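Soluble lytic transglycosylase B3 (Pseudomonas aeruginosa, PDB 5ANZ) probably cleaves the glycan strands of bacterial peptidoglycan as a lytic transglycosylase taking part in cell-wall turnover, and binds a calcium ion. Local coordinates at residues G152-V156 / I157-A161. Numbering follows the deposited sequence.
Sequences GNKNV and IRSLA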
loop_
_atom_site.group_PDB
_atom_site.type_symbol
_atom_site.label_atom_id
_atom_site.label_comp_id
_atom_site.label_asym_id
_atom_site.label_seq_id
_atom_site.Cartn_x
_atom_site.Cartn_y
_atom_site.Cartn_z
ATOM N N GLY A 152 12.148 -10.178 2.635
ATOM C CA GLY A 152 13.037 -10.225 1.503
ATOM C C GLY A 152 14.325 -10.866 1.979
ATOM O O GLY A 152 14.566 -11.021 3.180
ATOM N N ASN A 153 15.118 -11.282 1.011
ATOM C CA ASN A 153 16.417 -11.860 1.265
ATOM C C ASN A 153 17.378 -11.212 0.304
ATOM O O ASN A 153 18.203 -11.881 -0.313
ATOM C CB ASN A 153 16.394 -13.379 1.089
ATOM C CG ASN A 153 15.989 -13.797 -0.315
ATOM O OD1 ASN A 153 15.169 -13.142 -0.958
ATOM N ND2 ASN A 153 16.567 -14.892 -0.796
ATOM N N LYS A 154 17.232 -9.899 0.146
ATOM C CA LYS A 154 18.166 -9.145 -0.655
ATOM C C LYS A 154 18.836 -8.070 0.167
ATOM O O LYS A 154 18.194 -7.384 0.958
ATOM C CB LYS A 154 17.440 -8.547 -1.869
ATOM C CG LYS A 154 16.942 -9.605 -2.842
ATOM C CD LYS A 154 16.373 -8.966 -4.107
ATOM C CE LYS A 154 16.066 -10.014 -5.176
ATOM N NZ LYS A 154 15.038 -10.984 -4.729
ATOM N N ASN A 155 20.139 -7.919 -0.029
ATOM C CA ASN A 155 20.883 -6.870 0.622
ATOM C C ASN A 155 20.487 -5.513 0.056
ATOM O O ASN A 155 20.546 -5.299 -1.168
ATOM C CB ASN A 155 22.382 -7.085 0.453
ATOM C CG ASN A 155 23.178 -6.054 1.217
ATOM O OD1 ASN A 155 23.441 -4.965 0.709
ATOM N ND2 ASN A 155 23.513 -6.370 2.475
ATOM N N VAL A 156 20.071 -4.613 0.946
ATOM C CA VAL A 156 19.513 -3.320 0.538
ATOM C C VAL A 156 20.527 -2.506 -0.248
ATOM O O VAL A 156 20.162 -1.841 -1.230
ATOM C CB VAL A 156 19.042 -2.529 1.770
ATOM C CG1 VAL A 156 18.725 -1.072 1.418
ATOM C CG2 VAL A 156 17.813 -3.229 2.368
ATOM N N ILE A 157 21.801 -2.570 0.157
ATOM C CA ILE A 157 22.822 -1.795 -0.570
ATOM C C ILE A 157 22.980 -2.334 -1.989
ATOM O O ILE A 157 23.046 -1.575 -2.960
ATOM C CB ILE A 157 24.176 -1.807 0.144
ATOM C CG1 ILE A 157 24.030 -1.228 1.553
ATOM C CG2 ILE A 157 25.219 -1.045 -0.693
ATOM C CD1 ILE A 157 23.564 0.222 1.617
ATOM N N ARG A 158 23.007 -3.653 -2.120
ATOM C CA ARG A 158 23.143 -4.255 -3.439
ATOM C C ARG A 158 21.950 -3.916 -4.325
ATOM O O ARG A 158 22.107 -3.551 -5.491
ATOM C CB ARG A 158 23.283 -5.771 -3.338
ATOM C CG ARG A 158 23.600 -6.390 -4.691
ATOM C CD ARG A 158 23.736 -7.908 -4.611
ATOM N NE ARG A 158 24.127 -8.457 -5.906
ATOM C CZ ARG A 158 24.270 -9.753 -6.156
ATOM N NH1 ARG A 158 24.054 -10.644 -5.190
ATOM N NH2 ARG A 158 24.620 -10.162 -7.373
ATOM N N SER A 159 20.752 -4.022 -3.770
ATOM C CA SER A 159 19.555 -3.787 -4.569
ATOM C C SER A 159 19.465 -2.334 -5.026
ATOM O O SER A 159 19.221 -2.064 -6.210
ATOM C CB SER A 159 18.301 -4.170 -3.782
ATOM O OG SER A 159 18.336 -5.553 -3.459
ATOM N N LEU A 160 19.685 -1.394 -4.109
ATOM C CA LEU A 160 19.600 0.020 -4.483
ATOM C C LEU A 160 20.747 0.462 -5.397
ATOM O O LEU A 160 20.545 1.315 -6.269
ATOM C CB LEU A 160 19.545 0.908 -3.243
ATOM C CG LEU A 160 18.233 0.777 -2.446
ATOM C CD1 LEU A 160 18.320 1.558 -1.138
ATOM C CD2 LEU A 160 17.040 1.230 -3.276
ATOM N N ALA A 161 21.943 -0.101 -5.215
ATOM C CA ALA A 161 23.049 0.194 -6.127
ATOM C C ALA A 161 22.746 -0.314 -7.526
ATOM O O ALA A 161 23.063 0.347 -8.525
ATOM C CB ALA A 161 24.356 -0.429 -5.604
HETATM O O HOH W 1 17.208 -5.202 -0.879
#
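An asparagine N-cap joins the short strand 154-155, paired antiparallel with 195-196, to helix 156-166, with Asn155 capping first-turn amides of Ile157 and Arg158. Its CG stands anti to the backbone N (chi1 -176°), which swings the amide forward over the start of the helix. There Asn155 OD1 accepts from Arg158 N at 3.1 Å, in the carbonyl plane and on a lone pair. The bond from Ile157 N to Asn155 OD1, 3.0 Å, is weak, because its N-H points well off the oxygen (121°). The amide's ND2 makes a weak hydrogen bond to Ala191 O. Behind the cap the i to i+4 bonds begin, from Ser159 N to Asn155 O (2.9 Å) and from Leu160 N to Val156 O (3.0 Å). Val156 and Leu160 lie side by side, Val156 CG1 3.7 Å from Leu160 CD1; the Leu160 side chain is about 7 Å from that of Ile208, an N-acetyl-D-glucosamine-binding residue. Ser159 OG, beside its own backbone N (chi1 -61°), lies 3.5 Å from Lys154 CB and shares a water with Lys154 O, to which the water donates weakly. Arg158's extended chain leads away from the cap, NE bonded to Gln77 O and NH2 to Pro78 O. One oxygen thus takes Arg158 N well and Ile157 N only weakly, a grip the helix-start charge probably strengthens, consistent with Asn155 marking where the helix begins.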